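Local coordinates for multifunctional non-homologous end joining DNA repair protein LigD (Mycobacterium tuberculosis, PDB 2IRU) that probably repairs DNA double-strand breaks with Ku by non-homologous end joining, its polymerase domain, the part present here, adding nucleotides at the broken ends, at residues I47-P58 with A109-F120; A65-L73 with S88-I96. All coordinates share one frame; numbering follows the deposited sequence.

How the contacts relate
Both contacts lie in the primase-polymerase domain of LigD, with centres about 9 Å apart. Along the chain the segments run 47-58, 65-73, 88-96 and 109-120, so both segments of contact 2 fall between the two of contact 1. Contact 1 pairs the two inner strands, 53-56 and 112-115, of a four-stranded antiparallel sheet. Strand 66-68 flanks 53-56 in that sheet and leads into the loop that meets strand 91-95 in contact 2. Arg54 joins the two, its guanidinium reaching the carbonyls of Lys69 and Gln70. By similarity, contact 1 holds nucleotide-substrate residues, and both segments of contact 2 include DNA-binding residues.

Contact 1. Residues I47-P58 with A109-F120; sequences IAGRPATRKRWP and AALEVHVPQWRF
Thr53 and His114 form a hydrogen-bonded pair at one end of an antiparallel ladder between strands 53-56 and 112-115. Thr53 N gives to His114 O and His114 N to Thr53 O, both at 2.8 Å and both in the carbonyl planes. Lys55 and Glu112 make the next such pair, where Lys55 N to Glu112 O is 3.0 Å and the return bond is weak. Leu111 and Glu112 both face Lys55, which makes a classic beta bulge. Past it, Trp57 N gives to Ala109 O at 3.0 Å; Ala109 has positive phi in the Schellman motif after helix 99-107.

On one face of the ladder His114 NE2 gives to Glu112 OE1 at 2.8 Å, in the ring plane but on the anti side of the carboxylate. OE2 of Glu112 is gripped by Arg247 and the Gly248 amide, so the acid probably fixes the turn of the imidazole. Lys55 and His114 are substrate-binding residues by similarity. The Lys55 chain is extended, and its NZ is not in contact with the Glu112 carboxylate.

Beyond the ladder, Phe120 N bonds to Gly49 O. The Arg50 chain, extended from CG to NE, brings NH1 to Pro116 O, 22° out of the guanidinium plane; NH2 goes to Asp291 and Thr135. Arg119 CG sits over one face of the Arg50 guanidinium.

Packing closes both ends. Leu111 CD1 lies 3.7 Å from Trp57 CE3. Pro51 CD rests over the six-membered ring of Trp118, and Pro51 CG is pressed to 3.4 Å from Pro116 CG.

Contact 2. Residues A65-L73 with S88-I96; sequences AFFEKQLAL and SGTTTYPII
Gln70 and Thr92 hold this contact together, and both direct hydrogen bonds across it involve the backbone of Thr92. The loop after strand 66-68 meets strand 91-95 here, and the other edge of that strand pairs with strand 80-84 in a two-stranded sheet. Thr92 N gives to Gln70 OE1 at 2.8 Å, nearly straight at the hydrogen. The donor stands 46° out of the plane of the amide carbonyl. Gln70 starts with CG opposite its own N (chi1 -178°) and then bends at chi2, 79°, which folds the amide back over Thr92. Leu71 N gives to Thr92 O at 2.8 Å, almost in line with the C=O. The CA-H of Gln70 also points at Thr92 O.

One water adds to the polar grip. It accepts from Gln70 NE2 at 3.3 Å and is hydrogen-bonded to Thr92 OG1, which also bonds to Thr83 of strand 80-84.

Apolar contacts flank these bonds. Lys69 lies alongside Tyr93, pointing the same way, with Lys69 CB 3.6 Å from Tyr93 CE1. Lys69 NZ goes on to Thr53 OG1. Thr91 CG2 sits over one face of the Tyr93 ring, toward its rim. Both methyls of Leu71 rest on the Pro94 ring, Leu71 CD1 at 3.9 Å from Pro94 CB.

By similarity, residues 66-70 and 86-91 meet target DNA. The Gln70 side chain uses its carbonyl and its N-H together, straight to the strand and through the water. These bonds join the two segments at Gln70, Leu71 and Thr92, within or next to those residues, consistent with a shared DNA surface.

Contact 1. Residues I47-P58 with A109-F120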
loop_
_atom_site.group_PDB
_atom_site.type_symbol
_atom_site.label_atom_id
_atom_site.label_comp_id
_atom_site.label_asym_id
_atom_site.label_seq_id
_atom_site.Cartn_x
_atom_site.Cartn_y
_atom_site.Cartn_z
ATOM N N ILE A 47 1.231 8.417 0.085
ATOM C CA ILE A 47 1.527 8.229 -1.324
ATOM C C ILE A 47 2.229 9.441 -1.964
ATOM O O ILE A 47 2.768 9.317 -3.055
ATOM C CB ILE A 47 0.299 7.773 -2.129
ATOM C CG1 ILE A 47 -0.777 8.861 -2.139
ATOM C CG2 ILE A 47 -0.315 6.526 -1.455
ATOM C CD1 ILE A 47 -2.067 8.459 -2.988
ATOM N N ALA A 48 2.250 10.574 -1.255
ATOM C CA ALA A 48 2.994 11.769 -1.727
ATOM C C ALA A 48 4.433 11.403 -2.105
ATOM O O ALA A 48 5.126 10.658 -1.391
ATOM C CB ALA A 48 3.025 12.837 -0.639
ATOM N N GLY A 49 4.895 11.979 -3.218
ATOM C CA GLY A 49 6.279 11.811 -3.635
ATOM C C GLY A 49 6.603 10.438 -4.216
ATOM O O GLY A 49 7.753 10.190 -4.589
ATOM N N ARG A 50 5.600 9.551 -4.304
ATOM C CA ARG A 50 5.863 8.172 -4.759
ATOM C C ARG A 50 5.270 7.930 -6.147
ATOM O O ARG A 50 4.173 8.442 -6.434
ATOM C CB ARG A 50 5.240 7.178 -3.784
ATOM C CG ARG A 50 5.798 7.400 -2.384
ATOM C CD ARG A 50 5.244 6.402 -1.327
ATOM N NE ARG A 50 5.578 6.993 -0.034
ATOM C CZ ARG A 50 6.738 6.827 0.616
ATOM N NH1 ARG A 50 7.669 5.962 0.174
ATOM N NH2 ARG A 50 6.945 7.497 1.743
ATOM N N PRO A 51 5.954 7.114 -6.994
ATOM C CA PRO A 51 5.349 6.730 -8.273
ATOM C C PRO A 51 4.143 5.839 -7.994
ATOM O O PRO A 51 4.270 4.843 -7.277
ATOM C CB PRO A 51 6.449 5.921 -8.980
ATOM C CG PRO A 51 7.344 5.342 -7.810
ATOM C CD PRO A 51 7.250 6.438 -6.743
ATOM N N ALA A 52 3.000 6.196 -8.573
ATOM C CA ALA A 52 1.747 5.448 -8.330
ATOM C C ALA A 52 1.490 4.446 -9.451
ATOM O O ALA A 52 1.196 4.856 -10.597
ATOM C CB ALA A 52 0.559 6.395 -8.212
ATOM N N THR A 53 1.606 3.162 -9.109
ATOM C CA THR A 53 1.126 2.068 -9.998
ATOM C C THR A 53 -0.373 1.884 -9.801
ATOM O O THR A 53 -0.821 1.816 -8.669
ATOM C CB THR A 53 1.908 0.766 -9.720
ATOM O OG1 THR A 53 3.258 0.955 -10.139
ATOM C CG2 THR A 53 1.321 -0.424 -10.489
ATOM N N ARG A 54 -1.132 1.827 -10.899
ATOM C CA ARG A 54 -2.599 1.588 -10.825
ATOM C C ARG A 54 -2.923 0.144 -11.168
ATOM O O ARG A 54 -2.241 -0.437 -12.010
ATOM C CB ARG A 54 -3.360 2.506 -11.830
ATOM C CG ARG A 54 -3.388 4.010 -11.444
ATOM C CD ARG A 54 -2.081 4.714 -11.735
ATOM N NE ARG A 54 -1.958 4.887 -13.187
ATOM C CZ ARG A 54 -0.822 4.896 -13.888
ATOM N NH1 ARG A 54 0.377 4.784 -13.291
ATOM N NH2 ARG A 54 -0.902 5.081 -15.221
ATOM N N LYS A 55 -3.950 -0.431 -10.548
ATOM C CA LYS A 55 -4.545 -1.614 -11.142
ATOM C C LYS A 55 -6.010 -1.236 -11.438
ATOM O O LYS A 55 -6.739 -0.770 -10.536
ATOM C CB LYS A 55 -4.381 -2.871 -10.293
ATOM C CG LYS A 55 -4.730 -4.122 -11.162
ATOM C CD LYS A 55 -4.314 -5.451 -10.519
ATOM C CE LYS A 55 -4.792 -6.601 -11.423
ATOM N NZ LYS A 55 -4.501 -7.930 -10.739
ATOM N N ARG A 56 -6.403 -1.406 -12.712
ATOM C CA ARG A 56 -7.688 -0.955 -13.184
ATOM C C ARG A 56 -8.606 -2.089 -13.535
ATOM O O ARG A 56 -8.178 -3.065 -14.161
ATOM C CB ARG A 56 -7.556 -0.037 -14.436
ATOM C CG ARG A 56 -6.803 1.248 -14.104
ATOM C CD ARG A 56 -6.472 2.136 -15.312
ATOM N NE ARG A 56 -7.691 2.592 -15.995
ATOM C CZ ARG A 56 -7.693 3.135 -17.216
ATOM N NH1 ARG A 56 -6.549 3.290 -17.905
ATOM N NH2 ARG A 56 -8.850 3.542 -17.742
ATOM N N TRP A 57 -9.871 -1.935 -13.154
ATOM C CA TRP A 57 -10.949 -2.840 -13.560
ATOM C C TRP A 57 -12.056 -2.028 -14.301
ATOM O O TRP A 57 -13.078 -1.706 -13.694
ATOM C CB TRP A 57 -11.567 -3.497 -12.311
ATOM C CG TRP A 57 -10.744 -4.593 -11.679
ATOM C CD1 TRP A 57 -10.973 -5.949 -11.816
ATOM C CD2 TRP A 57 -9.625 -4.467 -10.775
ATOM N NE1 TRP A 57 -10.053 -6.668 -11.076
ATOM C CE2 TRP A 57 -9.216 -5.788 -10.436
ATOM C CE3 TRP A 57 -8.921 -3.379 -10.240
ATOM C CZ2 TRP A 57 -8.151 -6.046 -9.565
ATOM C CZ3 TRP A 57 -7.855 -3.625 -9.381
ATOM C CH2 TRP A 57 -7.469 -4.961 -9.054
ATOM N N PRO A 58 -11.871 -1.706 -15.612
ATOM C CA PRO A 58 -12.803 -0.816 -16.355
ATOM C C PRO A 58 -14.262 -1.270 -16.251
ATOM O O PRO A 58 -15.145 -0.420 -16.215
ATOM C CB PRO A 58 -12.343 -0.918 -17.834
ATOM C CG PRO A 58 -10.873 -1.248 -17.735
ATOM C CD PRO A 58 -10.749 -2.154 -16.468
ATOM N N ALA A 109 -11.338 3.909 -12.752
ATOM C CA ALA A 109 -11.613 2.547 -12.211
ATOM C C ALA A 109 -10.295 1.890 -11.737
ATOM O O ALA A 109 -10.131 0.657 -11.746
ATOM C CB ALA A 109 -12.351 1.661 -13.248
ATOM N N ALA A 110 -9.343 2.741 -11.345
ATOM C CA ALA A 110 -8.079 2.244 -10.733
ATOM C C ALA A 110 -8.422 1.944 -9.264
ATOM O O ALA A 110 -8.171 2.781 -8.349
ATOM C CB ALA A 110 -6.935 3.277 -10.865
ATOM N N LEU A 111 -9.049 0.778 -9.039
ATOM C CA LEU A 111 -9.472 0.424 -7.666
ATOM C C LEU A 111 -8.265 0.413 -6.763
ATOM O O LEU A 111 -8.350 0.818 -5.593
ATOM C CB LEU A 111 -10.173 -0.960 -7.648
ATOM C CG LEU A 111 -11.368 -1.048 -8.602
ATOM C CD1 LEU A 111 -12.011 -2.451 -8.471
ATOM C CD2 LEU A 111 -12.394 0.123 -8.351
ATOM N N GLU A 112 -7.142 -0.049 -7.303
ATOM C CA GLU A 112 -5.899 -0.189 -6.507
ATOM C C GLU A 112 -4.839 0.837 -6.865
ATOM O O GLU A 112 -4.561 1.085 -8.059
ATOM C CB GLU A 112 -5.326 -1.586 -6.666
ATOM C CG GLU A 112 -6.276 -2.639 -6.073
ATOM C CD GLU A 112 -5.677 -4.036 -5.971
ATOM O OE1 GLU A 112 -4.580 -4.264 -6.506
ATOM O OE2 GLU A 112 -6.364 -4.934 -5.410
ATOM N N VAL A 113 -4.280 1.437 -5.819
ATOM C CA VAL A 113 -3.058 2.276 -5.944
ATOM C C VAL A 113 -1.918 1.549 -5.213
ATOM O O VAL A 113 -2.081 1.187 -4.048
ATOM C CB VAL A 113 -3.292 3.673 -5.334
ATOM C CG1 VAL A 113 -2.033 4.558 -5.407
ATOM C CG2 VAL A 113 -4.491 4.317 -6.027
ATOM N N HIS A 114 -0.796 1.340 -5.896
ATOM C CA HIS A 114 0.381 0.674 -5.327
ATOM C C HIS A 114 1.549 1.644 -5.371
ATOM O O HIS A 114 1.711 2.366 -6.375
ATOM C CB HIS A 114 0.739 -0.550 -6.169
ATOM C CG HIS A 114 -0.318 -1.615 -6.191
ATOM N ND1 HIS A 114 -0.112 -2.878 -5.679
ATOM C CD2 HIS A 114 -1.579 -1.612 -6.695
ATOM C CE1 HIS A 114 -1.204 -3.605 -5.857
ATOM N NE2 HIS A 114 -2.102 -2.870 -6.495
ATOM N N VAL A 115 2.331 1.710 -4.291
ATOM C CA VAL A 115 3.499 2.616 -4.261
ATOM C C VAL A 115 4.722 1.893 -3.632
ATOM O O VAL A 115 4.565 0.963 -2.799
ATOM C CB VAL A 115 3.221 3.932 -3.450
ATOM C CG1 VAL A 115 2.177 4.832 -4.182
ATOM C CG2 VAL A 115 2.787 3.612 -1.985
ATOM N N PRO A 116 5.943 2.315 -4.024
ATOM C CA PRO A 116 7.140 1.774 -3.344
ATOM C C PRO A 116 7.435 2.541 -2.063
ATOM O O PRO A 116 6.692 3.471 -1.727
ATOM C CB PRO A 116 8.236 1.983 -4.397
ATOM C CG PRO A 116 7.829 3.369 -5.054
ATOM C CD PRO A 116 6.270 3.265 -5.109
ATOM N N GLN A 117 8.508 2.147 -1.359
ATOM C CA GLN A 117 8.807 2.676 -0.019
ATOM C C GLN A 117 9.795 3.845 -0.066
ATOM O O GLN A 117 10.223 4.337 0.981
ATOM C CB GLN A 117 9.331 1.539 0.910
ATOM C CG GLN A 117 8.456 0.292 0.848
ATOM C CD GLN A 117 6.948 0.626 0.991
ATOM O OE1 GLN A 117 6.543 1.306 1.962
ATOM N NE2 GLN A 117 6.120 0.174 0.011
ATOM N N TRP A 118 10.132 4.246 -1.283
ATOM C CA TRP A 118 10.956 5.432 -1.536
ATOM C C TRP A 118 10.144 6.573 -2.148
ATOM O O TRP A 118 9.075 6.353 -2.730
ATOM C CB TRP A 118 12.175 5.091 -2.402
ATOM C CG TRP A 118 11.831 4.459 -3.733
ATOM C CD1 TRP A 118 11.808 3.108 -4.011
ATOM C CD2 TRP A 118 11.504 5.131 -4.963
ATOM N NE1 TRP A 118 11.491 2.901 -5.327
ATOM C CE2 TRP A 118 11.309 4.123 -5.943
ATOM C CE3 TRP A 118 11.373 6.487 -5.344
ATOM C CZ2 TRP A 118 10.968 4.421 -7.271
ATOM C CZ3 TRP A 118 11.023 6.777 -6.670
ATOM C CH2 TRP A 118 10.806 5.738 -7.605
ATOM N N ARG A 119 10.658 7.790 -1.992
ATOM C CA ARG A 119 10.099 8.968 -2.680
ATOM C C ARG A 119 11.071 9.590 -3.675
ATOM O O ARG A 119 12.306 9.523 -3.498
ATOM C CB ARG A 119 9.725 10.040 -1.672
ATOM C CG ARG A 119 8.587 9.662 -0.756
ATOM C CD ARG A 119 8.485 10.652 0.376
ATOM N NE ARG A 119 7.994 11.945 -0.060
ATOM C CZ ARG A 119 6.985 12.574 0.535
ATOM N NH1 ARG A 119 6.408 12.013 1.599
ATOM N NH2 ARG A 119 6.564 13.748 0.089
ATOM N N PHE A 120 10.518 10.174 -4.729
ATOM C CA PHE A 120 11.295 11.093 -5.576
ATOM C C PHE A 120 11.858 12.264 -4.774
ATOM O O PHE A 120 11.223 12.770 -3.822
ATOM C CB PHE A 120 10.413 11.630 -6.693
ATOM C CG PHE A 120 10.062 10.608 -7.715
ATOM C CD1 PHE A 120 10.984 10.213 -8.674
ATOM C CD2 PHE A 120 8.785 10.058 -7.730
ATOM C CE1 PHE A 120 10.658 9.251 -9.624
ATOM C CE2 PHE A 120 8.435 9.091 -8.699
ATOM C CZ PHE A 120 9.341 8.692 -9.628
#

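Contact 2. Residues A65-L73 with S88-I96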
loop_
_atom_site.group_PDB
_atom_site.type_symbol
_atom_site.label_atom_id
_atom_site.label_comp_id
_atom_site.label_asym_id
_atom_site.label_seq_id
_atom_site.Cartn_x
_atom_site.Cartn_y
_atom_site.Cartn_z
ATOM N N ALA A 65 -8.810 -7.203 -15.666
ATOM C CA ALA A 65 -8.087 -6.060 -15.065
ATOM C C ALA A 65 -6.674 -5.972 -15.637
ATOM O O ALA A 65 -6.171 -6.934 -16.270
ATOM C CB ALA A 65 -8.010 -6.173 -13.536
ATOM N N PHE A 66 -6.045 -4.815 -15.431
ATOM C CA PHE A 66 -4.654 -4.652 -15.827
ATOM C C PHE A 66 -3.901 -3.675 -14.913
ATOM O O PHE A 66 -4.496 -2.704 -14.430
ATOM C CB PHE A 66 -4.570 -4.164 -17.291
ATOM C CG PHE A 66 -5.271 -2.857 -17.563
ATOM C CD1 PHE A 66 -6.617 -2.841 -18.011
ATOM C CD2 PHE A 66 -4.592 -1.630 -17.423
ATOM C CE1 PHE A 66 -7.275 -1.631 -18.275
ATOM C CE2 PHE A 66 -5.252 -0.412 -17.720
ATOM C CZ PHE A 66 -6.609 -0.429 -18.133
ATOM N N PHE A 67 -2.625 -3.977 -14.651
ATOM C CA PHE A 67 -1.724 -2.973 -14.073
ATOM C C PHE A 67 -1.345 -1.923 -15.107
ATOM O O PHE A 67 -1.203 -2.227 -16.309
ATOM C CB PHE A 67 -0.431 -3.601 -13.567
ATOM C CG PHE A 67 -0.526 -4.209 -12.208
ATOM C CD1 PHE A 67 -0.619 -3.395 -11.067
ATOM C CD2 PHE A 67 -0.422 -5.591 -12.056
ATOM C CE1 PHE A 67 -0.685 -3.972 -9.769
ATOM C CE2 PHE A 67 -0.473 -6.178 -10.793
ATOM C CZ PHE A 67 -0.589 -5.368 -9.637
ATOM N N GLU A 68 -1.111 -0.702 -14.645
ATOM C CA GLU A 68 -0.645 0.357 -15.528
ATOM C C GLU A 68 0.392 1.151 -14.742
ATOM O O GLU A 68 0.163 1.447 -13.564
ATOM C CB GLU A 68 -1.816 1.256 -15.969
ATOM C CG GLU A 68 -1.455 2.109 -17.178
ATOM C CD GLU A 68 -2.622 2.911 -17.736
ATOM O OE1 GLU A 68 -3.736 2.866 -17.125
ATOM O OE2 GLU A 68 -2.394 3.601 -18.791
ATOM N N LYS A 69 1.531 1.415 -15.375
ATOM C CA LYS A 69 2.624 2.118 -14.703
ATOM C C LYS A 69 2.876 3.447 -15.404
ATOM O O LYS A 69 2.616 4.519 -14.840
ATOM C CB LYS A 69 3.889 1.254 -14.668
ATOM C CG LYS A 69 3.698 0.064 -13.763
ATOM C CD LYS A 69 4.910 -0.883 -13.807
ATOM C CE LYS A 69 4.725 -2.009 -12.771
ATOM N NZ LYS A 69 4.766 -1.476 -11.358
ATOM N N GLN A 70 3.350 3.384 -16.645
ATOM C CA GLN A 70 3.512 4.630 -17.411
ATOM C C GLN A 70 2.207 5.480 -17.364
ATOM O O GLN A 70 1.083 4.948 -17.383
ATOM C CB GLN A 70 3.865 4.307 -18.875
ATOM C CG GLN A 70 4.116 5.513 -19.785
ATOM C CD GLN A 70 5.488 6.141 -19.620
ATOM O OE1 GLN A 70 6.391 5.532 -19.073
ATOM N NE2 GLN A 70 5.661 7.361 -20.159
ATOM N N LEU A 71 2.382 6.799 -17.293
ATOM C CA LEU A 71 1.275 7.745 -17.343
ATOM C C LEU A 71 0.969 8.084 -18.805
ATOM O O LEU A 71 1.747 8.784 -19.447
ATOM C CB LEU A 71 1.613 9.034 -16.561
ATOM C CG LEU A 71 0.384 9.971 -16.387
ATOM C CD1 LEU A 71 -0.856 9.299 -15.753
ATOM C CD2 LEU A 71 0.771 11.219 -15.578
ATOM N N ALA A 72 -0.187 7.628 -19.272
ATOM C CA ALA A 72 -0.602 7.833 -20.675
ATOM C C ALA A 72 -0.769 9.325 -20.999
ATOM O O ALA A 72 -1.215 10.107 -20.103
ATOM C CB ALA A 72 -1.904 7.104 -20.953
ATOM N N LEU A 73 -0.455 9.725 -22.246
ATOM C CA LEU A 73 -0.671 11.130 -22.642
ATOM C C LEU A 73 -2.136 11.586 -22.487
ATOM O O LEU A 73 -2.432 12.786 -22.310
ATOM C CB LEU A 73 -0.181 11.396 -24.079
ATOM C CG LEU A 73 -0.026 12.847 -24.539
ATOM C CD1 LEU A 73 1.093 13.525 -23.746
ATOM C CD2 LEU A 73 0.346 12.873 -26.013
ATOM N N SER A 88 15.173 -2.278 -18.436
ATOM C CA SER A 88 14.720 -2.415 -19.835
ATOM C C SER A 88 14.150 -1.134 -20.459
ATOM O O SER A 88 13.337 -1.193 -21.399
ATOM C CB SER A 88 13.720 -3.565 -19.974
ATOM O OG SER A 88 12.566 -3.345 -19.185
ATOM N N GLY A 89 14.584 0.018 -19.950
ATOM C CA GLY A 89 14.096 1.308 -20.440
ATOM C C GLY A 89 13.900 2.352 -19.357
ATOM O O GLY A 89 14.776 2.557 -18.502
ATOM N N THR A 90 12.742 3.013 -19.397
ATOM C CA THR A 90 12.463 4.169 -18.554
ATOM C C THR A 90 10.934 4.310 -18.432
ATOM O O THR A 90 10.202 4.051 -19.395
ATOM C CB THR A 90 13.102 5.452 -19.145
ATOM O OG1 THR A 90 14.523 5.458 -18.897
ATOM C CG2 THR A 90 12.508 6.677 -18.548
ATOM N N THR A 91 10.441 4.667 -17.252
ATOM C CA THR A 91 8.970 4.738 -17.055
ATOM C C THR A 91 8.629 6.026 -16.355
ATOM O O THR A 91 9.253 6.361 -15.357
ATOM C CB THR A 91 8.471 3.579 -16.182
ATOM O OG1 THR A 91 8.790 2.331 -16.820
ATOM C CG2 THR A 91 6.942 3.669 -15.964
ATOM N N THR A 92 7.666 6.765 -16.885
ATOM C CA THR A 92 7.248 7.995 -16.242
ATOM C C THR A 92 5.909 7.734 -15.549
ATOM O O THR A 92 4.946 7.364 -16.193
ATOM C CB THR A 92 7.095 9.139 -17.279
ATOM O OG1 THR A 92 8.370 9.392 -17.898
ATOM C CG2 THR A 92 6.575 10.384 -16.581
ATOM N N TYR A 93 5.874 7.858 -14.231
ATOM C CA TYR A 93 4.681 7.564 -13.435
ATOM C C TYR A 93 3.946 8.814 -12.982
ATOM O O TYR A 93 4.596 9.836 -12.799
ATOM C CB TYR A 93 5.097 6.881 -12.135
ATOM C CG TYR A 93 5.640 5.487 -12.227
ATOM C CD1 TYR A 93 4.809 4.400 -11.920
ATOM C CD2 TYR A 93 6.997 5.263 -12.532
ATOM C CE1 TYR A 93 5.318 3.098 -11.923
ATOM C CE2 TYR A 93 7.503 3.962 -12.556
ATOM C CZ TYR A 93 6.648 2.901 -12.251
ATOM O OH TYR A 93 7.158 1.613 -12.251
ATOM N N PRO A 94 2.613 8.706 -12.687
ATOM C CA PRO A 94 1.934 9.824 -12.021
ATOM C C PRO A 94 2.365 9.796 -10.554
ATOM O O PRO A 94 2.738 8.747 -10.046
ATOM C CB PRO A 94 0.444 9.455 -12.100
ATOM C CG PRO A 94 0.420 7.923 -12.242
ATOM C CD PRO A 94 1.757 7.511 -12.844
ATOM N N ILE A 95 2.368 10.942 -9.915
ATOM C CA ILE A 95 2.513 11.030 -8.449
ATOM C C ILE A 95 1.169 11.632 -8.012
ATOM O O ILE A 95 0.802 12.699 -8.457
ATOM C CB ILE A 95 3.677 11.967 -8.060
ATOM C CG1 ILE A 95 5.028 11.417 -8.560
ATOM C CG2 ILE A 95 3.654 12.255 -6.511
ATOM C CD1 ILE A 95 6.097 12.468 -8.571
ATOM N N ILE A 96 0.453 10.932 -7.146
ATOM C CA ILE A 96 -0.857 11.408 -6.700
ATOM C C ILE A 96 -0.622 12.191 -5.430
ATOM O O ILE A 96 -0.103 11.641 -4.457
ATOM C CB ILE A 96 -1.801 10.209 -6.462
ATOM C CG1 ILE A 96 -1.932 9.381 -7.770
ATOM C CG2 ILE A 96 -3.126 10.677 -5.901
ATOM C CD1 ILE A 96 -2.525 10.114 -8.979
HETATM O O HOH W 1 8.914 7.761 -19.894
#